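Local coordinates for 4-alpha-glucanotransferase (Streptococcus agalactiae, PDB 6M6T), which belongs to the amylomaltase family of enzymes, is built on a TIM barrel, and holds bound glycan ligands in this crystal structure, at residues A[51-56]-A[60-65]; A[68-73]-A[107-112]; A[47-52]-A[288-293]; A[144-149]-A[159-164]. All blocks are in the same frame, centred on the assembly; numbering follows the deposited sequence.

Interaction 1: A[51-56]-A[60-65]; sequences TTSFGD and QSFSAV. With AC1 (4,6-dideoxy-4-{[(1S,4R,5S,6S)-4,5,6-trihydroxy-3-(hydroxymethyl)cyclohex-2-en-1-yl]amino}-alpha-D-glucopyranose), chain I.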
# COMPACT_ATOMS: atom_id res chain seq x y z
N THR A 51 1.89 -0.04 8.98
CA THR A 51 2.65 0.95 9.72
C THR A 51 3.90 1.36 8.94
O THR A 51 4.40 0.61 8.10
CB THR A 51 3.04 0.39 11.09
OG1 THR A 51 3.86 -0.77 10.89
CG2 THR A 51 1.79 -0.02 11.88
N THR A 52 4.40 2.57 9.22
CA THR A 52 5.51 3.12 8.46
C THR A 52 6.68 3.45 9.37
O THR A 52 6.53 3.66 10.58
CB THR A 52 5.08 4.38 7.73
OG1 THR A 52 4.95 5.44 8.69
CG2 THR A 52 3.76 4.16 7.04
N SER A 53 7.86 3.55 8.74
CA SER A 53 9.17 3.79 9.33
C SER A 53 9.71 5.14 8.84
O SER A 53 8.96 5.98 8.34
CB SER A 53 10.13 2.65 8.97
OG SER A 53 11.20 2.57 9.89
N PHE A 54 11.00 5.37 9.06
CA PHE A 54 11.68 6.48 8.40
C PHE A 54 11.55 6.33 6.89
O PHE A 54 11.62 5.22 6.34
CB PHE A 54 13.17 6.53 8.82
CG PHE A 54 13.98 7.57 8.07
CD1 PHE A 54 14.00 8.89 8.48
CD2 PHE A 54 14.71 7.22 6.93
CE1 PHE A 54 14.73 9.85 7.78
CE2 PHE A 54 15.45 8.18 6.23
CZ PHE A 54 15.45 9.50 6.65
N GLY A 55 11.32 7.45 6.20
CA GLY A 55 11.08 7.43 4.77
C GLY A 55 9.62 7.34 4.38
O GLY A 55 9.27 7.72 3.25
N ASP A 56 8.77 6.83 5.28
CA ASP A 56 7.32 6.90 5.21
C ASP A 56 6.72 5.94 4.17
O ASP A 56 5.54 6.06 3.81
CB ASP A 56 6.86 8.35 4.99
CG ASP A 56 7.52 9.33 5.98
OD1 ASP A 56 7.59 8.98 7.19
OD2 ASP A 56 7.97 10.43 5.56
N GLN A 60 7.65 -1.15 3.78
CA GLN A 60 8.75 -1.47 4.71
C GLN A 60 8.21 -1.25 6.13
O GLN A 60 8.47 -0.22 6.76
CB GLN A 60 9.97 -0.60 4.42
CG GLN A 60 11.22 -0.95 5.17
CD GLN A 60 12.38 -0.13 4.69
OE1 GLN A 60 12.53 0.10 3.49
NE2 GLN A 60 13.22 0.34 5.62
N SER A 61 7.53 -2.26 6.67
CA SER A 61 6.57 -2.05 7.74
C SER A 61 6.90 -2.87 8.97
O SER A 61 7.35 -4.02 8.86
CB SER A 61 5.14 -2.41 7.29
OG SER A 61 4.45 -1.27 6.80
N PHE A 62 6.64 -2.28 10.14
CA PHE A 62 6.81 -2.97 11.40
C PHE A 62 5.97 -4.24 11.49
O PHE A 62 6.30 -5.13 12.29
CB PHE A 62 6.45 -2.04 12.57
CG PHE A 62 7.29 -0.79 12.66
CD1 PHE A 62 8.64 -0.82 12.31
CD2 PHE A 62 6.73 0.41 13.07
CE1 PHE A 62 9.41 0.35 12.38
CE2 PHE A 62 7.50 1.58 13.14
CZ PHE A 62 8.84 1.54 12.78
N SER A 63 4.90 -4.36 10.71
CA SER A 63 4.09 -5.58 10.71
C SER A 63 3.31 -5.67 9.42
O SER A 63 2.94 -4.65 8.83
CB SER A 63 3.12 -5.65 11.90
OG SER A 63 2.13 -6.67 11.73
N ALA A 64 3.05 -6.90 8.99
CA ALA A 64 2.29 -7.16 7.77
C ALA A 64 0.78 -6.94 7.91
O ALA A 64 0.07 -7.10 6.91
CB ALA A 64 2.56 -8.59 7.31
N VAL A 65 0.27 -6.66 9.12
CA VAL A 65 -1.17 -6.57 9.34
C VAL A 65 -1.57 -5.35 10.15
O VAL A 65 -2.74 -4.97 10.15
CB VAL A 65 -1.72 -7.82 10.07
CG1 VAL A 65 -1.73 -9.01 9.15
CG2 VAL A 65 -0.93 -8.09 11.34
C1 AC1 I . 9.44 0.74 -2.45
O2 AC1 I . 10.60 1.97 -4.24
C2 AC1 I . 10.43 1.86 -2.81
C4A AC1 I . 16.11 2.04 1.87
C3 AC1 I . 11.78 1.65 -2.17
O3 AC1 I . 12.56 2.77 -2.56
C4 AC1 I . 11.60 1.56 -0.64
N4A AC1 I . 12.84 1.47 0.19
C5 AC1 I . 10.74 0.32 -0.42
O5 AC1 I . 9.43 0.55 -1.00
C6 AC1 I . 10.60 0.06 1.07
C1B AC1 I . 13.46 2.74 0.68
C2B AC1 I . 14.79 2.89 -0.03
O2B AC1 I . 14.61 2.84 -1.45
C3B AC1 I . 15.70 1.74 0.42
O3B AC1 I . 16.86 1.63 -0.43
O4 AC1 I . 16.90 0.97 2.47
C5B AC1 I . 14.98 2.36 2.65
C7B AC1 I . 13.72 2.71 2.07
C6B AC1 I . 15.20 2.34 4.18
O6B AC1 I . 16.39 1.59 4.50
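Thr51 and Ser61 bring the two segments closest, with CA atoms 5.3 Å apart. Neither segment is a regular strand, and the touching parts run 136° apart. Ser53 to Asp56 form a type II beta turn, closed by Asp56 N to Ser53 O at 3.2 Å. Gly55 occupies the turn position whose backbone angles call for glycine. Across the segments, Phe62 N gives a weak hydrogen bond to Thr51 OG1 at 3.3 Å. Thr51 OG1 stands between its own backbone N and carbonyl carbon (chi1 61°), which directs the hydroxyl at Phe62, and the two side chains cross at about a right angle. Further along the ring, Phe62 CE2 lies 3.4 Å from Thr52 O, and CE1 lies 3.8 Å from Ser53 OG. All three oxygens come to this ring obliquely. Lys150 of helix 140-152 also touches it.

Both segments belong to the long loop that follows strand 43-45 of the TIM barrel and runs to helix 74-78. This loop supplies Gln60 to the glycan pocket. The extended chain of Gln60 (chi1 -172°, CG anti to the backbone N) carries the amide to the bound AC1. There it packs against carbon atoms: OE1 is 3.1 Å from AC1 C6, and NE2 is 3.2 Å from AC1 C6B. Ser61 OG has Thr50 OG1 and Pro58 O as probable hydrogen-bond partners in the same loop, though the exact place of this hydroxyl is doubtful. Further on, Ser63 OG accepts from Val65 N at 3.2 Å, an ST turn. Val65 then packs on Tyr281 and Ser285 of helix 277-289.

Interaction 2: A[68-73]-A[107-112]; sequences NTHLID and EKRRPV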
# COMPACT_ATOMS: atom_id res chain seq x y z
N ASN A 68 -1.59 1.43 10.18
CA ASN A 68 -0.87 2.68 10.33
C ASN A 68 -1.67 3.64 11.19
O ASN A 68 -2.74 4.10 10.80
CB ASN A 68 -0.58 3.33 8.97
CG ASN A 68 -0.12 4.77 9.09
OD1 ASN A 68 0.43 5.18 10.11
ND2 ASN A 68 -0.35 5.55 8.04
N THR A 69 -1.15 3.97 12.37
CA THR A 69 -1.98 4.72 13.29
C THR A 69 -2.18 6.17 12.87
O THR A 69 -3.07 6.83 13.42
CB THR A 69 -1.37 4.67 14.68
OG1 THR A 69 -2.42 4.86 15.62
CG2 THR A 69 -0.30 5.77 14.84
N HIS A 70 -1.39 6.68 11.93
CA HIS A 70 -1.58 8.06 11.50
C HIS A 70 -2.94 8.29 10.86
O HIS A 70 -3.39 9.43 10.76
CB HIS A 70 -0.48 8.46 10.51
CG HIS A 70 0.87 8.56 11.14
ND1 HIS A 70 2.01 8.85 10.41
CD2 HIS A 70 1.27 8.42 12.43
CE1 HIS A 70 3.05 8.88 11.23
NE2 HIS A 70 2.63 8.62 12.46
N LEU A 71 -3.60 7.23 10.42
CA LEU A 71 -4.85 7.37 9.69
C LEU A 71 -6.06 7.38 10.60
O LEU A 71 -7.18 7.55 10.11
CB LEU A 71 -4.98 6.25 8.65
CG LEU A 71 -3.77 6.06 7.74
CD1 LEU A 71 -4.11 5.17 6.55
CD2 LEU A 71 -3.28 7.41 7.27
N ILE A 72 -5.88 7.21 11.91
CA ILE A 72 -7.00 7.31 12.84
C ILE A 72 -7.51 8.75 12.87
O ILE A 72 -6.73 9.72 12.85
CB ILE A 72 -6.59 6.81 14.23
CG1 ILE A 72 -6.81 5.31 14.30
CG2 ILE A 72 -7.37 7.53 15.32
CD1 ILE A 72 -6.32 4.71 15.57
N ASP A 73 -8.84 8.90 12.87
CA ASP A 73 -9.45 10.21 12.78
C ASP A 73 -9.77 10.73 14.17
O ASP A 73 -10.46 10.06 14.94
CB ASP A 73 -10.71 10.19 11.93
CG ASP A 73 -11.30 11.59 11.74
OD1 ASP A 73 -10.56 12.49 11.26
OD2 ASP A 73 -12.49 11.76 12.07
N GLU A 107 5.19 12.65 16.27
CA GLU A 107 5.37 13.49 17.45
C GLU A 107 4.03 14.06 17.93
O GLU A 107 3.64 13.88 19.09
CB GLU A 107 6.37 14.61 17.13
CG GLU A 107 6.44 15.76 18.15
CD GLU A 107 6.82 17.12 17.54
OE1 GLU A 107 5.94 18.01 17.43
OE2 GLU A 107 8.02 17.29 17.17
N LYS A 108 3.29 14.71 17.03
CA LYS A 108 2.15 15.52 17.46
C LYS A 108 0.88 14.72 17.71
O LYS A 108 0.00 15.20 18.43
CB LYS A 108 1.87 16.62 16.44
CG LYS A 108 2.96 17.68 16.37
CD LYS A 108 2.40 19.07 16.04
CE LYS A 108 3.53 20.10 15.97
NZ LYS A 108 4.67 19.59 15.16
N ARG A 109 0.74 13.52 17.15
CA ARG A 109 -0.50 12.79 17.41
C ARG A 109 -0.51 12.12 18.77
O ARG A 109 -1.59 11.73 19.24
CB ARG A 109 -0.73 11.73 16.34
CG ARG A 109 -0.77 12.26 14.94
CD ARG A 109 -0.93 11.12 13.94
NE ARG A 109 -2.23 10.45 14.05
CZ ARG A 109 -3.36 10.93 13.55
NH1 ARG A 109 -3.37 12.10 12.92
NH2 ARG A 109 -4.49 10.26 13.69
N ARG A 110 0.65 12.00 19.43
CA ARG A 110 0.78 11.03 20.51
C ARG A 110 0.06 11.45 21.79
O ARG A 110 -0.67 10.62 22.36
CB ARG A 110 2.26 10.73 20.76
CG ARG A 110 2.51 9.58 21.68
CD ARG A 110 1.87 8.34 21.14
NE ARG A 110 2.03 7.17 22.01
CZ ARG A 110 3.15 6.46 22.13
NH1 ARG A 110 4.24 6.79 21.44
NH2 ARG A 110 3.17 5.42 22.95
N PRO A 111 0.22 12.68 22.32
CA PRO A 111 -0.66 13.12 23.42
C PRO A 111 -2.14 12.84 23.17
O PRO A 111 -2.84 12.38 24.08
CB PRO A 111 -0.40 14.63 23.49
CG PRO A 111 0.38 14.98 22.22
CD PRO A 111 1.17 13.74 21.94
N VAL A 112 -2.61 13.10 21.95
CA VAL A 112 -4.03 12.97 21.61
C VAL A 112 -4.48 11.51 21.65
O VAL A 112 -5.50 11.16 22.27
CB VAL A 112 -4.29 13.57 20.22
CG1 VAL A 112 -5.78 13.56 19.92
CG2 VAL A 112 -3.66 14.96 20.10
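A short 3-10 turn, residues 69-71, lies in the loop between strand 43-45 and helix 74-78. Arg109 of helix 105-122 reaches across to His70 in this turn and to Ile72 just after it. Asn68 precedes the turn, and its OD1 accepts from His70 N at 3.0 Å in an Asx turn. Helix 105-122 is kinked near Pro111, two residues past Arg109. Arg109 points from the helix toward the loop, and its chain bends at chi3 (66°), which swings the guanidinium group alongside the turn.

His70 O sits over one face of the guanidinium, 3.1 Å above the plane and over its centre. This is not a hydrogen bond, since the angles to NH1 and NH2 are poor. Arg109 NH2 instead donates to Ile72 O, which lies at the guanidinium edge, near its plane. The modelled length, 2.5 Å, is very short and its exact value is doubtful. The aliphatic part also packs: Arg109 CD is 3.8 Å from His70 CD2. The imidazole and guanidinium planes are 52° apart.

Phe74 of helix 74-78 touches Arg109 as well, and Leu113 of helix 105-122 touches Thr69 and Ile72. Asp73 uses OD2 to cap Leu76 N. Its OD1 stays 6.9 Å from Arg109 NH2, so the two charges do not meet.

Arg109 is buried, and across this contact its guanidinium is met by backbone carbonyl oxygens and by no carboxylate. Their dipoles would probably offset part of the positive charge.

Interaction 3: A[47-52]-A[288-293]; sequences LPLTTT and KMYDYL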
# COMPACT_ATOMS: atom_id res chain seq x y z
N LEU A 47 -3.24 2.39 -1.10
CA LEU A 47 -1.93 1.79 -0.81
C LEU A 47 -2.10 0.86 0.39
O LEU A 47 -3.21 0.57 0.82
CB LEU A 47 -0.91 2.91 -0.63
CG LEU A 47 -0.69 3.81 -1.84
CD1 LEU A 47 0.75 4.29 -1.86
CD2 LEU A 47 -1.03 3.15 -3.17
N PRO A 48 -1.02 0.25 0.90
CA PRO A 48 -1.20 -0.58 2.09
C PRO A 48 -1.51 0.26 3.31
O PRO A 48 -1.08 1.41 3.43
CB PRO A 48 0.15 -1.30 2.24
CG PRO A 48 0.78 -1.21 0.93
CD PRO A 48 0.35 0.10 0.37
N LEU A 49 -2.29 -0.31 4.21
CA LEU A 49 -2.64 0.35 5.45
C LEU A 49 -1.67 0.01 6.58
O LEU A 49 -2.01 0.19 7.76
CB LEU A 49 -4.07 -0.01 5.82
CG LEU A 49 -5.04 0.31 4.68
CD1 LEU A 49 -6.46 0.11 5.16
CD2 LEU A 49 -4.79 1.73 4.15
N THR A 50 -0.49 -0.49 6.26
CA THR A 50 0.39 -0.92 7.32
C THR A 50 1.16 0.26 7.91
O THR A 50 1.11 1.39 7.41
CB THR A 50 1.37 -1.98 6.80
OG1 THR A 50 1.95 -1.53 5.58
CG2 THR A 50 0.65 -3.34 6.60
N THR A 51 1.89 -0.04 8.98
CA THR A 51 2.65 0.95 9.72
C THR A 51 3.90 1.36 8.94
O THR A 51 4.40 0.61 8.10
CB THR A 51 3.04 0.39 11.09
OG1 THR A 51 3.86 -0.77 10.89
CG2 THR A 51 1.79 -0.02 11.88
N THR A 52 4.40 2.57 9.22
CA THR A 52 5.51 3.12 8.46
C THR A 52 6.68 3.45 9.37
O THR A 52 6.53 3.66 10.58
CB THR A 52 5.08 4.38 7.73
OG1 THR A 52 4.95 5.44 8.69
CG2 THR A 52 3.76 4.16 7.04
N LYS A 288 -10.06 -10.50 3.94
CA LYS A 288 -11.03 -9.88 4.84
C LYS A 288 -10.82 -8.37 4.96
O LYS A 288 -11.79 -7.62 5.12
CB LYS A 288 -11.00 -10.53 6.24
CG LYS A 288 -12.18 -10.05 7.11
CD LYS A 288 -12.10 -10.43 8.59
CE LYS A 288 -13.09 -9.59 9.45
NZ LYS A 288 -14.06 -10.42 10.23
N MET A 289 -9.57 -7.90 4.88
CA MET A 289 -9.34 -6.47 4.99
C MET A 289 -9.91 -5.72 3.80
O MET A 289 -10.23 -4.54 3.91
CB MET A 289 -7.84 -6.18 5.12
CG MET A 289 -7.33 -6.09 6.56
SD MET A 289 -7.93 -4.67 7.53
CE MET A 289 -7.50 -3.26 6.48
N TYR A 290 -10.06 -6.39 2.66
CA TYR A 290 -10.38 -5.71 1.42
C TYR A 290 -11.46 -6.47 0.68
O TYR A 290 -12.00 -7.47 1.17
CB TYR A 290 -9.11 -5.55 0.57
CG TYR A 290 -7.98 -4.95 1.36
CD1 TYR A 290 -8.10 -3.68 1.94
CD2 TYR A 290 -6.80 -5.65 1.57
CE1 TYR A 290 -7.06 -3.12 2.67
CE2 TYR A 290 -5.76 -5.09 2.30
CZ TYR A 290 -5.89 -3.84 2.85
OH TYR A 290 -4.85 -3.30 3.56
N ASP A 291 -11.81 -5.94 -0.49
CA ASP A 291 -12.68 -6.63 -1.43
C ASP A 291 -11.89 -7.25 -2.59
O ASP A 291 -12.27 -8.30 -3.12
CB ASP A 291 -13.74 -5.67 -1.99
CG ASP A 291 -14.49 -4.89 -0.89
OD1 ASP A 291 -15.25 -5.51 -0.11
OD2 ASP A 291 -14.34 -3.64 -0.82
N TYR A 292 -10.78 -6.62 -2.96
CA TYR A 292 -9.89 -7.13 -3.98
C TYR A 292 -8.46 -6.91 -3.50
O TYR A 292 -8.10 -5.77 -3.20
CB TYR A 292 -10.11 -6.43 -5.34
CG TYR A 292 -11.14 -7.10 -6.21
CD1 TYR A 292 -12.49 -6.93 -5.98
CD2 TYR A 292 -10.76 -7.93 -7.25
CE1 TYR A 292 -13.43 -7.55 -6.76
CE2 TYR A 292 -11.70 -8.56 -8.06
CZ TYR A 292 -13.04 -8.36 -7.80
OH TYR A 292 -13.97 -8.99 -8.59
N LEU A 293 -7.66 -7.96 -3.46
CA LEU A 293 -6.29 -7.86 -2.99
C LEU A 293 -5.33 -7.80 -4.16
O LEU A 293 -5.43 -8.60 -5.10
CB LEU A 293 -5.93 -9.04 -2.09
CG LEU A 293 -4.61 -8.93 -1.32
CD1 LEU A 293 -4.76 -8.02 -0.08
CD2 LEU A 293 -4.10 -10.33 -0.94
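The Tyr290 ring has Leu49 CD1 at its edge, near the ring plane, 4.1 Å from CE1. Over the centre of one face lies CB of its own neighbour Met289, 3.6 Å above the plane. The ring therefore meets the 47-52 loop along its rim. The Tyr290 and Leu49 side chains run antiparallel, side by side, and the phenol end passes the leucine branch, with OH 3.8 Å from Leu49 CG.

Met289 adds the second contact. Its chain bends at chi2 (-68°) and again at chi3 (-54°), which folds the methyl end round to Leu49. Met289 CE and Leu49 CD1 are 3.8 Å apart, and the two side chains cross at a slant. CD1 is thus the branch of Leu49 that meets both residues.

Tyr290 is the first residue to leave helix 277-289, just ahead of strand 292-295. The contact therefore joins the connection between that helix and its next barrel strand to the loop that follows strand 43-45. Strand 212-217 lies between these two strands in the parallel sheet, and its Ile213 touches Tyr290. Helix 182-208 packs from outside the two segments: Phe195 and Trp199 on Leu49, Tyr196 and Phe200 on Met289.

All three touching residues are buried, and no hydrogen bond links the segments. Even the tyrosine hydroxyl, Tyr290 OH, stays 4.0 Å from Leu49 N. The contact is apolar packing with no directional bond across it.

Interaction 4: A[144-149]-A[159-164]; sequences AEFMAI and QEWDDK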
# COMPACT_ATOMS: atom_id res chain seq x y z
N ALA A 144 2.08 -5.29 19.70
CA ALA A 144 2.05 -4.17 20.64
C ALA A 144 3.26 -4.22 21.56
O ALA A 144 3.84 -3.17 21.91
CB ALA A 144 0.74 -4.18 21.43
N GLU A 145 3.68 -5.42 21.94
CA GLU A 145 4.91 -5.55 22.71
C GLU A 145 6.12 -5.18 21.88
O GLU A 145 7.04 -4.55 22.38
CB GLU A 145 5.04 -6.97 23.27
CG GLU A 145 3.94 -7.32 24.26
CD GLU A 145 3.91 -8.79 24.63
OE1 GLU A 145 4.94 -9.48 24.43
OE2 GLU A 145 2.84 -9.26 25.13
N PHE A 146 6.13 -5.55 20.59
CA PHE A 146 7.22 -5.12 19.73
C PHE A 146 7.34 -3.60 19.73
O PHE A 146 8.43 -3.05 19.91
CB PHE A 146 7.01 -5.64 18.31
CG PHE A 146 8.10 -5.24 17.34
CD1 PHE A 146 9.25 -6.01 17.22
CD2 PHE A 146 7.95 -4.12 16.53
CE1 PHE A 146 10.24 -5.67 16.32
CE2 PHE A 146 8.94 -3.76 15.63
CZ PHE A 146 10.09 -4.54 15.52
N MET A 147 6.23 -2.90 19.53
CA MET A 147 6.27 -1.44 19.52
C MET A 147 6.68 -0.87 20.87
O MET A 147 7.38 0.15 20.94
CB MET A 147 4.92 -0.86 19.09
CG MET A 147 4.58 -1.12 17.63
SD MET A 147 5.78 -0.47 16.44
CE MET A 147 6.22 1.12 17.18
N ALA A 148 6.26 -1.52 21.96
CA ALA A 148 6.65 -1.03 23.28
C ALA A 148 8.15 -1.20 23.51
O ALA A 148 8.84 -0.26 23.94
CB ALA A 148 5.85 -1.77 24.35
N ILE A 149 8.68 -2.38 23.24
CA ILE A 149 10.11 -2.57 23.40
C ILE A 149 10.87 -1.62 22.49
O ILE A 149 11.90 -1.05 22.87
CB ILE A 149 10.49 -4.04 23.14
CG1 ILE A 149 9.69 -4.96 24.07
CG2 ILE A 149 11.96 -4.27 23.38
CD1 ILE A 149 9.91 -6.42 23.82
N GLN A 159 17.42 -4.90 15.28
CA GLN A 159 18.76 -5.47 15.25
C GLN A 159 19.72 -4.77 16.19
O GLN A 159 20.73 -5.37 16.59
CB GLN A 159 19.31 -5.43 13.82
CG GLN A 159 18.59 -6.37 12.86
CD GLN A 159 17.26 -5.81 12.36
OE1 GLN A 159 17.03 -4.60 12.41
NE2 GLN A 159 16.39 -6.70 11.88
N GLU A 160 19.44 -3.52 16.56
CA GLU A 160 20.35 -2.73 17.39
C GLU A 160 19.80 -2.47 18.79
O GLU A 160 20.29 -1.56 19.47
CB GLU A 160 20.71 -1.42 16.68
CG GLU A 160 19.50 -0.53 16.33
CD GLU A 160 19.88 0.83 15.68
OE1 GLU A 160 18.94 1.61 15.34
OE2 GLU A 160 21.09 1.11 15.52
N TRP A 161 18.81 -3.24 19.25
CA TRP A 161 18.42 -3.17 20.65
C TRP A 161 19.63 -3.53 21.51
O TRP A 161 20.63 -4.07 21.03
CB TRP A 161 17.25 -4.10 20.98
CG TRP A 161 15.91 -3.75 20.34
CD1 TRP A 161 15.62 -2.64 19.60
CD2 TRP A 161 14.71 -4.54 20.38
NE1 TRP A 161 14.30 -2.68 19.18
CE2 TRP A 161 13.72 -3.83 19.64
CE3 TRP A 161 14.36 -5.76 20.97
CZ2 TRP A 161 12.42 -4.32 19.48
CZ3 TRP A 161 13.06 -6.24 20.80
CH2 TRP A 161 12.11 -5.52 20.06
N ASP A 162 19.54 -3.23 22.81
CA ASP A 162 20.68 -3.40 23.71
C ASP A 162 20.69 -4.74 24.43
O ASP A 162 21.77 -5.21 24.81
CB ASP A 162 20.70 -2.27 24.75
CG ASP A 162 20.89 -0.91 24.11
OD1 ASP A 162 20.29 -0.70 23.02
OD2 ASP A 162 21.61 -0.06 24.68
N ASP A 163 19.54 -5.36 24.63
CA ASP A 163 19.41 -6.56 25.44
C ASP A 163 19.23 -7.75 24.51
O ASP A 163 18.14 -8.02 24.00
CB ASP A 163 18.24 -6.38 26.41
CG ASP A 163 18.08 -7.53 27.36
OD1 ASP A 163 18.91 -8.47 27.34
OD2 ASP A 163 17.10 -7.49 28.13
N LYS A 164 20.33 -8.48 24.28
CA LYS A 164 20.30 -9.64 23.41
C LYS A 164 19.30 -10.70 23.88
O LYS A 164 18.78 -11.46 23.05
CB LYS A 164 21.72 -10.23 23.32
CG LYS A 164 22.54 -9.67 22.15
CD LYS A 164 23.57 -8.64 22.61
CE LYS A 164 23.93 -7.65 21.50
NZ LYS A 164 24.86 -6.58 21.96
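Ile149 lays its CG2 methyl over one face of the Trp161 indole. The methyl is 3.5 Å from the centroid of the six-membered ring and 17° off the ring normal, a CH-pi contact. It is shifted toward the rim, with Trp161 CZ3 as its nearest atom at 3.4 Å. Ile149 CB follows at 3.8 Å from Trp161 CH2. The CG2 branch is anti to the backbone N, and this sends it out from helix 140-152 onto the ring. The two side chains cross at about a right angle.

Phe146, one turn earlier on the helix, meets the CZ2-CH2 side of the same ring. Phe146 CD1 is 4.1 Å from Trp161 CH2, and its CE1 is equally close to CZ2. The ring centroids are 5.7 Å apart and the planes are at 44°, so the pair is oblique.

Trp161 sits in the loop between helix 140-152 and helix 164-167, and it fastens that loop to one side of helix 140-152. Trp229 of helix 226-230 meets the indole edge-to-face, and Ile166 and Ile167 of helix 164-167 also touch it. Just after it, Asp163 caps the start of helix 164-167.

The six-membered part of the indole is thus sunk among carbon groups. Its polar NE1 has a weak hydrogen bond to Lys156 O, outside this contact, while the contact itself rests on dispersion and the CH-pi interaction.

In the fold
The loop after strand 43-45 ties the set together. Interactions 1 and 3 share Thr51 and Thr52, and Ser63 O of interaction 1 packs 3.5 Å from Thr50 CG2 of interaction 3. Interaction 2 joins through the backbone: Asn68 N is 2.7 Å from Leu49 O, a probable hydrogen bond. Interaction 4 touches interaction 1, with Met147 SD 3.6 Å from Phe62 CD2. It stays apart from interactions 2 and 3, whose nearest atoms are about 7 Å and 6 Å away. Among the four, interaction 1 supplies a glycan-pocket residue, Gln60, whose side chain is also about 7 Å from the bound ASO. The side chain of Tyr290 in interaction 3 is about 14 Å from the bound ASO.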